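Local atomic coordinates of serine acetyltransferase (Entamoeba histolytica, PDB entry 3Q1X), a protein that binds L-serine and probably catalyses the transfer of an acetyl group to its hydroxyl, a step of cysteine biosynthesis. Residues 6-11 with 95-100; 33-38 with 133-138; 69-74 with 148-153. All coordinates share one frame; numbering follows the deposited sequence.

Contact 1: 6-11 with 95-100; sequences YSIAHQ and KLPSIK
Q11 lays its amide against the ring of P97 while I8, one turn earlier, reaches L96 and P97, joining two nearly parallel helices of the alpha-helical N-terminal domain that precedes the left-handed beta-helix of serine acetyltransferases. The segment axes come within 9.8 Å at a crossing angle of -19°, and the buried surface is a modest 168 Å². The buried side is apolar and rather widely spaced. With CG2 of I8 anti to its backbone N, this methyl is the branch that makes the contact: I8 CG2 lies 4.2 Å from L96 CB and about as far from P97 CD. Both I8 and L96 also rest on L65 of helix 59-79, which makes this side a three-helix core; L96 further meets I138 of helix 128-144.

The side nearer solvent is formed by Q11, which is partly exposed yet lies closer to its partner. Its chain is extended (chi1 175°) and crosses P97 at about a right angle, which brings the amide over CB and CG. The amide meets the ring at these two carbons, in van der Waals contact. S98, directed away from 6-11, donates from OG to K95 O, a carbonyl that also accepts from I99 N. The amide spans the CB-CG edge of P97, Q11 NE2 lying 3.6 Å from P97 CB and Q11 OE1 3.4 Å from P97 CG.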
loop_
_atom_site.group_PDB
_atom_site.type_symbol
_atom_site.label_atom_id
_atom_site.label_comp_id
_atom_site.label_asym_id
_atom_site.label_seq_id
_atom_site.Cartn_x
_atom_site.Cartn_y
_atom_site.Cartn_z
ATOM N N TYR A 6 -5.767 -33.658 -11.576
ATOM C CA TYR A 6 -6.359 -33.878 -12.894
ATOM C C TYR A 6 -7.892 -33.753 -12.868
ATOM O O TYR A 6 -8.479 -33.133 -13.763
ATOM C CB TYR A 6 -5.973 -35.234 -13.516
ATOM C CG TYR A 6 -6.934 -35.520 -14.643
ATOM C CD1 TYR A 6 -6.733 -34.975 -15.914
ATOM C CD2 TYR A 6 -8.110 -36.230 -14.416
ATOM C CE1 TYR A 6 -7.653 -35.183 -16.934
ATOM C CE2 TYR A 6 -9.044 -36.433 -15.436
ATOM C CZ TYR A 6 -8.804 -35.913 -16.689
ATOM O OH TYR A 6 -9.724 -36.120 -17.689
ATOM N N SER A 7 -8.527 -34.355 -11.859
ATOM C CA SER A 7 -9.992 -34.357 -11.758
ATOM C C SER A 7 -10.537 -32.966 -11.482
ATOM O O SER A 7 -11.560 -32.573 -12.043
ATOM C CB SER A 7 -10.484 -35.330 -10.682
ATOM O OG SER A 7 -10.353 -34.792 -9.369
ATOM N N ILE A 8 -9.845 -32.234 -10.610
ATOM C CA ILE A 8 -10.246 -30.872 -10.270
ATOM C C ILE A 8 -10.028 -29.933 -11.463
ATOM O O ILE A 8 -10.888 -29.109 -11.761
ATOM C CB ILE A 8 -9.551 -30.358 -8.967
ATOM C CG1 ILE A 8 -9.993 -31.184 -7.741
ATOM C CG2 ILE A 8 -9.802 -28.865 -8.734
ATOM C CD1 ILE A 8 -11.494 -31.171 -7.433
ATOM N N ALA A 9 -8.898 -30.071 -12.156
ATOM C CA ALA A 9 -8.629 -29.265 -13.354
ATOM C C ALA A 9 -9.624 -29.554 -14.472
ATOM O O ALA A 9 -9.988 -28.657 -15.231
ATOM C CB ALA A 9 -7.212 -29.486 -13.850
ATOM N N HIS A 10 -10.051 -30.814 -14.573
ATOM C CA HIS A 10 -11.092 -31.185 -15.524
ATOM C C HIS A 10 -12.411 -30.460 -15.229
ATOM O O HIS A 10 -13.026 -29.916 -16.147
ATOM C CB HIS A 10 -11.307 -32.700 -15.565
ATOM C CG HIS A 10 -12.427 -33.114 -16.469
ATOM N ND1 HIS A 10 -12.331 -33.061 -17.842
ATOM C CD2 HIS A 10 -13.678 -33.554 -16.196
ATOM C CE1 HIS A 10 -13.470 -33.463 -18.377
ATOM N NE2 HIS A 10 -14.304 -33.768 -17.401
ATOM N N GLN A 11 -12.834 -30.463 -13.962
ATOM C CA GLN A 11 -14.070 -29.792 -13.536
ATOM C C GLN A 11 -14.013 -28.279 -13.782
ATOM O O GLN A 11 -14.931 -27.713 -14.373
ATOM C CB GLN A 11 -14.410 -30.099 -12.068
ATOM C CG GLN A 11 -15.627 -29.319 -11.557
ATOM C CD GLN A 11 -16.186 -29.830 -10.238
ATOM O OE1 GLN A 11 -15.545 -30.602 -9.523
ATOM N NE2 GLN A 11 -17.390 -29.372 -9.899
ATOM N N LYS A 95 -12.178 -27.617 -2.657
ATOM C CA LYS A 95 -13.004 -26.407 -2.670
ATOM C C LYS A 95 -12.866 -25.533 -3.917
ATOM O O LYS A 95 -13.622 -24.580 -4.073
ATOM C CB LYS A 95 -12.695 -25.547 -1.433
ATOM C CG LYS A 95 -13.154 -26.138 -0.111
ATOM C CD LYS A 95 -14.619 -25.830 0.180
ATOM C CE LYS A 95 -15.072 -26.585 1.412
ATOM N NZ LYS A 95 -15.248 -28.044 1.138
ATOM N N LEU A 96 -11.914 -25.824 -4.806
ATOM C CA LEU A 96 -11.658 -24.898 -5.931
ATOM C C LEU A 96 -12.855 -24.662 -6.866
ATOM O O LEU A 96 -13.080 -23.517 -7.297
ATOM C CB LEU A 96 -10.390 -25.276 -6.720
ATOM C CG LEU A 96 -9.088 -25.079 -5.944
ATOM C CD1 LEU A 96 -7.900 -25.571 -6.765
ATOM C CD2 LEU A 96 -8.883 -23.620 -5.545
ATOM N N PRO A 97 -13.630 -25.717 -7.179
ATOM C CA PRO A 97 -14.839 -25.447 -7.978
ATOM C C PRO A 97 -15.842 -24.516 -7.284
ATOM O O PRO A 97 -16.357 -23.597 -7.932
ATOM C CB PRO A 97 -15.438 -26.843 -8.199
ATOM C CG PRO A 97 -14.262 -27.751 -8.133
ATOM C CD PRO A 97 -13.378 -27.166 -7.057
ATOM N N SER A 98 -16.091 -24.719 -5.989
ATOM C CA SER A 98 -17.047 -23.865 -5.274
ATOM C C SER A 98 -16.536 -22.426 -5.152
ATOM O O SER A 98 -17.304 -21.477 -5.283
ATOM C CB SER A 98 -17.434 -24.439 -3.903
ATOM O OG SER A 98 -16.348 -24.498 -3.006
ATOM N N ILE A 99 -15.237 -22.275 -4.909
ATOM C CA ILE A 99 -14.603 -20.957 -4.904
ATOM C C ILE A 99 -14.761 -20.257 -6.260
ATOM O O ILE A 99 -15.083 -19.070 -6.313
ATOM C CB ILE A 99 -13.119 -21.048 -4.464
ATOM C CG1 ILE A 99 -13.052 -21.553 -3.016
ATOM C CG2 ILE A 99 -12.421 -19.696 -4.644
ATOM C CD1 ILE A 99 -11.677 -21.971 -2.548
ATOM N N LYS A 100 -14.543 -20.997 -7.350
ATOM C CA LYS A 100 -14.729 -20.454 -8.702
ATOM C C LYS A 100 -16.140 -19.868 -8.871
ATOM O O LYS A 100 -16.300 -18.749 -9.357
ATOM C CB LYS A 100 -14.462 -21.534 -9.763
ATOM C CG LYS A 100 -14.854 -21.142 -11.192
ATOM C CD LYS A 100 -13.979 -20.008 -11.732
ATOM C CE LYS A 100 -14.582 -19.399 -12.989
ATOM N NZ LYS A 100 -15.033 -20.433 -13.961
#

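Contact 2: 33-38 with 133-138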
loop_
_atom_site.group_PDB
_atom_site.type_symbol
_atom_site.label_atom_id
_atom_site.label_comp_id
_atom_site.label_asym_id
_atom_site.label_seq_id
_atom_site.Cartn_x
_atom_site.Cartn_y
_atom_site.Cartn_z
ATOM N N LYS A 33 3.414 -9.800 -13.923
ATOM C CA LYS A 33 4.026 -10.685 -12.937
ATOM C C LYS A 33 3.722 -10.163 -11.540
ATOM O O LYS A 33 4.179 -9.087 -11.151
ATOM C CB LYS A 33 5.533 -10.785 -13.165
ATOM N N VAL A 34 2.924 -10.926 -10.797
ATOM C CA VAL A 34 2.590 -10.594 -9.413
ATOM C C VAL A 34 2.993 -11.762 -8.508
ATOM O O VAL A 34 3.422 -12.807 -9.006
ATOM C CB VAL A 34 1.084 -10.263 -9.245
ATOM C CG1 VAL A 34 0.722 -8.987 -10.016
ATOM C CG2 VAL A 34 0.211 -11.430 -9.676
ATOM N N PHE A 35 2.858 -11.595 -7.191
ATOM C CA PHE A 35 3.197 -12.675 -6.259
ATOM C C PHE A 35 2.552 -14.020 -6.608
ATOM O O PHE A 35 1.449 -14.081 -7.171
ATOM C CB PHE A 35 2.947 -12.275 -4.800
ATOM C CG PHE A 35 1.498 -12.038 -4.452
ATOM C CD1 PHE A 35 0.731 -13.055 -3.901
ATOM C CD2 PHE A 35 0.930 -10.776 -4.597
ATOM C CE1 PHE A 35 -0.599 -12.833 -3.543
ATOM C CE2 PHE A 35 -0.404 -10.541 -4.250
ATOM C CZ PHE A 35 -1.167 -11.572 -3.718
ATOM N N THR A 36 3.253 -15.094 -6.252
ATOM C CA THR A 36 3.004 -16.418 -6.825
ATOM C C THR A 36 1.551 -16.874 -6.737
ATOM O O THR A 36 0.973 -17.267 -7.752
ATOM C CB THR A 36 3.943 -17.493 -6.233
ATOM O OG1 THR A 36 5.296 -17.037 -6.311
ATOM C CG2 THR A 36 3.817 -18.803 -7.002
ATOM N N GLU A 37 0.965 -16.792 -5.539
ATOM C CA GLU A 37 -0.384 -17.303 -5.295
ATOM C C GLU A 37 -1.419 -16.623 -6.192
ATOM O O GLU A 37 -2.250 -17.298 -6.785
ATOM C CB GLU A 37 -0.776 -17.193 -3.818
ATOM C CG GLU A 37 0.128 -17.981 -2.846
ATOM C CD GLU A 37 1.302 -17.173 -2.304
ATOM O OE1 GLU A 37 1.781 -16.234 -2.985
ATOM O OE2 GLU A 37 1.756 -17.480 -1.177
ATOM N N LEU A 38 -1.339 -15.295 -6.303
ATOM C CA LEU A 38 -2.212 -14.536 -7.197
ATOM C C LEU A 38 -1.939 -14.836 -8.672
ATOM O O LEU A 38 -2.878 -15.059 -9.423
ATOM C CB LEU A 38 -2.110 -13.027 -6.937
ATOM C CG LEU A 38 -3.080 -12.099 -7.688
ATOM C CD1 LEU A 38 -4.553 -12.428 -7.384
ATOM C CD2 LEU A 38 -2.774 -10.640 -7.354
ATOM N N VAL A 133 -9.660 -10.823 -2.860
ATOM C CA VAL A 133 -10.662 -11.850 -2.581
ATOM C C VAL A 133 -10.312 -13.206 -3.193
ATOM O O VAL A 133 -10.585 -14.227 -2.571
ATOM C CB VAL A 133 -12.124 -11.400 -2.923
ATOM C CG1 VAL A 133 -12.534 -10.214 -2.060
ATOM C CG2 VAL A 133 -12.297 -11.098 -4.376
ATOM N N ILE A 134 -9.692 -13.201 -4.381
ATOM C CA ILE A 134 -9.177 -14.418 -5.021
ATOM C C ILE A 134 -8.248 -15.184 -4.088
ATOM O O ILE A 134 -8.392 -16.389 -3.897
ATOM C CB ILE A 134 -8.396 -14.105 -6.321
ATOM C CG1 ILE A 134 -9.322 -13.636 -7.443
ATOM C CG2 ILE A 134 -7.609 -15.313 -6.789
ATOM C CD1 ILE A 134 -8.573 -13.196 -8.713
ATOM N N VAL A 135 -7.282 -14.466 -3.527
ATOM C CA VAL A 135 -6.304 -15.076 -2.649
ATOM C C VAL A 135 -6.959 -15.390 -1.301
ATOM O O VAL A 135 -6.775 -16.479 -0.771
ATOM C CB VAL A 135 -5.041 -14.207 -2.526
ATOM C CG1 VAL A 135 -4.051 -14.833 -1.579
ATOM C CG2 VAL A 135 -4.403 -13.980 -3.913
ATOM N N TYR A 136 -7.767 -14.466 -0.774
ATOM C CA TYR A 136 -8.474 -14.721 0.483
ATOM C C TYR A 136 -9.273 -16.036 0.485
ATOM O O TYR A 136 -9.267 -16.778 1.477
ATOM C CB TYR A 136 -9.421 -13.574 0.874
ATOM C CG TYR A 136 -10.530 -14.083 1.777
ATOM C CD1 TYR A 136 -10.299 -14.326 3.137
ATOM C CD2 TYR A 136 -11.785 -14.411 1.251
ATOM C CE1 TYR A 136 -11.312 -14.857 3.955
ATOM C CE2 TYR A 136 -12.794 -14.944 2.058
ATOM C CZ TYR A 136 -12.549 -15.163 3.402
ATOM O OH TYR A 136 -13.548 -15.693 4.192
ATOM N N ARG A 137 -9.964 -16.321 -0.615
ATOM C CA ARG A 137 -10.857 -17.472 -0.617
ATOM C C ARG A 137 -10.073 -18.777 -0.504
ATOM O O ARG A 137 -10.548 -19.758 0.092
ATOM C CB ARG A 137 -11.807 -17.431 -1.818
ATOM C CG ARG A 137 -12.813 -16.275 -1.687
ATOM C CD ARG A 137 -14.133 -16.538 -2.402
ATOM N NE ARG A 137 -15.006 -15.360 -2.369
ATOM C CZ ARG A 137 -15.773 -15.024 -1.333
ATOM N NH1 ARG A 137 -15.798 -15.784 -0.235
ATOM N NH2 ARG A 137 -16.527 -13.938 -1.401
ATOM N N ILE A 138 -8.851 -18.769 -1.030
ATOM C CA ILE A 138 -7.967 -19.922 -0.874
ATOM C C ILE A 138 -7.315 -19.942 0.513
ATOM O O ILE A 138 -7.337 -20.976 1.184
ATOM C CB ILE A 138 -6.952 -20.036 -2.036
ATOM C CG1 ILE A 138 -7.634 -20.655 -3.274
ATOM C CG2 ILE A 138 -5.737 -20.864 -1.625
ATOM C CD1 ILE A 138 -8.568 -19.724 -4.036
#
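V135 meets both F35 and L38 through a single methyl, CG2, where the start of helix 36-45 packs against helix 128-144 in the helical domain. The closest backbone approach is 6.1 Å, between the CA atoms of L38 and V135, and 174 Å² is buried.

The aliphatic contacts come first. V135 CG2 sits against both CB and CD1 of L38, with L38 CD1 3.8 Å from V135 CG2, and the two side chains cross at about a right angle. The same L38 CD1 reaches I134 CG2 at 4.2 Å, so one leucine methyl bridges two successive residues of the facing helix. Its CG is anti to the backbone N (chi1 -173°), which carries the branch toward that helix although the CB does not point straight at it.

The aromatic contact is lighter. F35, at the N-cap position, has CG between its backbone N and carbonyl carbon (chi1 66°), and its ring meets V135 from the opposite direction, F35 CE1 lying 4.0 Å from V135 CG2 in an oblique approach. Within its own segment, L38 CB lies 3.6 Å above one ring face, offset toward the rim. V135 also touches M154 and V158 of helix 150-162, extending the apolar cluster to a third helix.

Among polar groups, E37 directs its end away from 133-138: OE1 lies in plane at the F35 ring edge, and OE2 bonds to the Y150 hydroxyl. R137 forms a salt bridge with D106 and donates to I172 O and K173 O, reaching the beta-helix. With carbon meeting carbon across the contact, it depends on shape and burial, with no directional bond to fix its register.

Contact 3: 69-74 with 148-153; sequences VDYIKD and RYYCRE
Y150 extends its ring toward I72 and Y71, tying helix 59-79 to the first turn of helix 150-162 within the alpha-helical N-terminal domain of this hexapeptide-repeat protein. The segments are well separated, with 8.4 Å between the CA atoms of I72 and Y150, and the long tyrosine spans much of that gap.

Its conformation explains the reach. CG of Y150 is anti to the backbone N (chi1 169°), and the CB already points at helix 59-79, which projects the ring outward from its own backbone. I72 answers with both branches. I72 CG2 lies 3.7 Å from Y150 CE2, approaching the ring obliquely, while I72 CG1 touches the hydroxyl oxygen, 3.6 Å from Y150 OH. I72 also packs against V89 and I92 of helix 82-113.

Y71 turns its ring away from its own backbone N (chi1 -177°), and this swings the ring round to the contact although its CB does not aim there. The two tyrosine side chains cross at about a right angle.

The polar end of Y150 is buried, and its hydroxyl is hydrogen-bonded to E37 OE2 on helix 36-45. Close by, E153 forms a salt bridge with R125 of a second subunit, so helix 150-162 also faces the oligomer interface. With the hydroxyl engaged by E37, its meeting with Y71 is an edge contact near the ring plane and not a hydrogen bond, Y150 OH lying 3.7 Å from Y71 CE2.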
loop_
_atom_site.group_PDB
_atom_site.type_symbol
_atom_site.label_atom_id
_atom_site.label_comp_id
_atom_site.label_asym_id
_atom_site.label_seq_id
_atom_site.Cartn_x
_atom_site.Cartn_y
_atom_site.Cartn_z
ATOM N N VAL A 69 -0.220 -25.994 -6.409
ATOM C CA VAL A 69 -0.278 -27.038 -5.390
ATOM C C VAL A 69 1.113 -27.331 -4.820
ATOM O O VAL A 69 1.291 -27.409 -3.606
ATOM C CB VAL A 69 -0.952 -28.334 -5.947
ATOM C CG1 VAL A 69 -0.487 -29.578 -5.192
ATOM C CG2 VAL A 69 -2.462 -28.198 -5.891
ATOM N N ASP A 70 2.100 -27.474 -5.697
ATOM C CA ASP A 70 3.457 -27.767 -5.240
ATOM C C ASP A 70 4.012 -26.636 -4.370
ATOM O O ASP A 70 4.664 -26.896 -3.358
ATOM C CB ASP A 70 4.383 -28.076 -6.418
ATOM C CG ASP A 70 4.121 -29.453 -7.031
ATOM O OD1 ASP A 70 3.571 -30.347 -6.349
ATOM O OD2 ASP A 70 4.487 -29.648 -8.209
ATOM N N TYR A 71 3.710 -25.392 -4.749
ATOM C CA TYR A 71 4.189 -24.213 -4.023
ATOM C C TYR A 71 3.557 -24.100 -2.633
ATOM O O TYR A 71 4.273 -23.905 -1.638
ATOM C CB TYR A 71 3.950 -22.939 -4.844
ATOM C CG TYR A 71 4.475 -21.666 -4.204
ATOM C CD1 TYR A 71 5.733 -21.161 -4.532
ATOM C CD2 TYR A 71 3.705 -20.964 -3.278
ATOM C CE1 TYR A 71 6.215 -19.980 -3.942
ATOM C CE2 TYR A 71 4.176 -19.792 -2.682
ATOM C CZ TYR A 71 5.428 -19.308 -3.017
ATOM O OH TYR A 71 5.885 -18.147 -2.424
ATOM N N ILE A 72 2.230 -24.250 -2.560
ATOM C CA ILE A 72 1.504 -24.158 -1.286
ATOM C C ILE A 72 1.885 -25.320 -0.369
ATOM O O ILE A 72 2.101 -25.132 0.833
ATOM C CB ILE A 72 -0.052 -24.109 -1.478
ATOM C CG1 ILE A 72 -0.474 -22.818 -2.189
ATOM C CG2 ILE A 72 -0.789 -24.249 -0.130
ATOM C CD1 ILE A 72 -1.976 -22.720 -2.518
ATOM N N LYS A 73 1.957 -26.524 -0.936
ATOM C CA LYS A 73 2.393 -27.686 -0.167
ATOM C C LYS A 73 3.760 -27.428 0.461
ATOM O O LYS A 73 3.951 -27.659 1.656
ATOM C CB LYS A 73 2.434 -28.949 -1.023
ATOM C CG LYS A 73 2.575 -30.238 -0.207
ATOM C CD LYS A 73 2.666 -31.455 -1.121
ATOM C CE LYS A 73 4.006 -31.493 -1.850
ATOM N NZ LYS A 73 3.825 -31.734 -3.312
ATOM N N ASP A 74 4.698 -26.923 -0.340
ATOM C CA ASP A 74 6.055 -26.638 0.155
ATOM C C ASP A 74 6.071 -25.632 1.305
ATOM O O ASP A 74 6.741 -25.849 2.321
ATOM C CB ASP A 74 6.977 -26.212 -0.996
ATOM C CG ASP A 74 7.411 -27.396 -1.864
ATOM O OD1 ASP A 74 7.117 -28.551 -1.492
ATOM O OD2 ASP A 74 8.046 -27.178 -2.919
ATOM N N ARG A 148 -2.192 -21.903 10.590
ATOM C CA ARG A 148 -2.187 -20.595 11.231
ATOM C C ARG A 148 -1.021 -19.698 10.815
ATOM O O ARG A 148 -0.959 -18.542 11.217
ATOM C CB ARG A 148 -2.211 -20.765 12.759
ATOM C CG ARG A 148 -3.502 -21.393 13.319
ATOM C CD ARG A 148 -4.655 -20.403 13.228
ATOM N NE ARG A 148 -5.902 -20.978 13.720
ATOM C CZ ARG A 148 -6.729 -21.728 12.994
ATOM N NH1 ARG A 148 -6.446 -22.008 11.731
ATOM N NH2 ARG A 148 -7.843 -22.206 13.539
ATOM N N TYR A 149 -0.104 -20.232 10.018
ATOM C CA TYR A 149 1.106 -19.503 9.652
ATOM C C TYR A 149 1.158 -19.079 8.182
ATOM O O TYR A 149 1.153 -17.872 7.863
ATOM C CB TYR A 149 2.336 -20.338 10.006
ATOM C CG TYR A 149 2.648 -20.337 11.490
ATOM C CD1 TYR A 149 1.944 -21.164 12.365
ATOM C CD2 TYR A 149 3.639 -19.509 12.020
ATOM C CE1 TYR A 149 2.208 -21.167 13.729
ATOM C CE2 TYR A 149 3.916 -19.507 13.397
ATOM C CZ TYR A 149 3.188 -20.341 14.238
ATOM O OH TYR A 149 3.435 -20.364 15.596
ATOM N N TYR A 150 1.232 -20.059 7.284
ATOM C CA TYR A 150 1.371 -19.738 5.867
ATOM C C TYR A 150 0.153 -18.985 5.306
ATOM O O TYR A 150 0.320 -18.069 4.491
ATOM C CB TYR A 150 1.761 -20.969 5.018
ATOM C CG TYR A 150 1.637 -20.712 3.534
ATOM C CD1 TYR A 150 2.443 -19.765 2.888
ATOM C CD2 TYR A 150 0.692 -21.393 2.782
ATOM C CE1 TYR A 150 2.294 -19.512 1.518
ATOM C CE2 TYR A 150 0.547 -21.162 1.429
ATOM C CZ TYR A 150 1.342 -20.224 0.799
ATOM O OH TYR A 150 1.166 -20.009 -0.551
ATOM N N CYS A 151 -1.058 -19.338 5.756
ATOM C CA CYS A 151 -2.273 -18.621 5.308
ATOM C C CYS A 151 -2.220 -17.134 5.675
ATOM O O CYS A 151 -2.699 -16.292 4.918
ATOM C CB CYS A 151 -3.571 -19.283 5.815
ATOM S SG CYS A 151 -3.817 -19.294 7.632
ATOM N N ARG A 152 -1.606 -16.811 6.815
ATOM C CA ARG A 152 -1.365 -15.412 7.151
ATOM C C ARG A 152 -0.310 -14.766 6.245
ATOM O O ARG A 152 -0.487 -13.624 5.815
ATOM C CB ARG A 152 -0.991 -15.238 8.626
ATOM C CG ARG A 152 -0.658 -13.790 8.994
ATOM C CD ARG A 152 -1.866 -12.844 8.906
ATOM N NE ARG A 152 -1.519 -11.477 9.315
ATOM C CZ ARG A 152 -1.521 -11.026 10.571
ATOM N NH1 ARG A 152 -1.864 -11.819 11.584
ATOM N NH2 ARG A 152 -1.176 -9.772 10.817
ATOM N N GLU A 153 0.770 -15.498 5.943
ATOM C CA GLU A 153 1.831 -14.995 5.063
ATOM C C GLU A 153 1.284 -14.673 3.674
ATOM O O GLU A 153 1.592 -13.634 3.093
ATOM C CB GLU A 153 2.969 -16.011 4.937
ATOM C CG GLU A 153 4.174 -15.498 4.155
ATOM C CD GLU A 153 5.405 -16.364 4.358
ATOM O OE1 GLU A 153 5.306 -17.600 4.199
ATOM O OE2 GLU A 153 6.465 -15.808 4.685
#

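In the fold
All three contacts lie in the helical N-terminal domain, and their segments alternate along the chain: 6-11, 33-38 and 69-74 come first, then 95-100, 133-138 and 148-153 in the same order. Early helices therefore pack on later ones: 2-18 on 82-113, 36-45 on 128-144 and 59-79 on 150-162. The centres of contacts 1 and 2 are 16 Å apart, yet they touch, I99 CG2 lying 3.9 Å from I138 CD1. Contacts 2 and 3, 12 Å apart, also meet, with I138 CG2 4.3 Å from I72 CD1. Contacts 1 and 3, at 19 Å, do not touch, so contact 2 links them. These six helices precede the beta-helix strands that begin at 165-166.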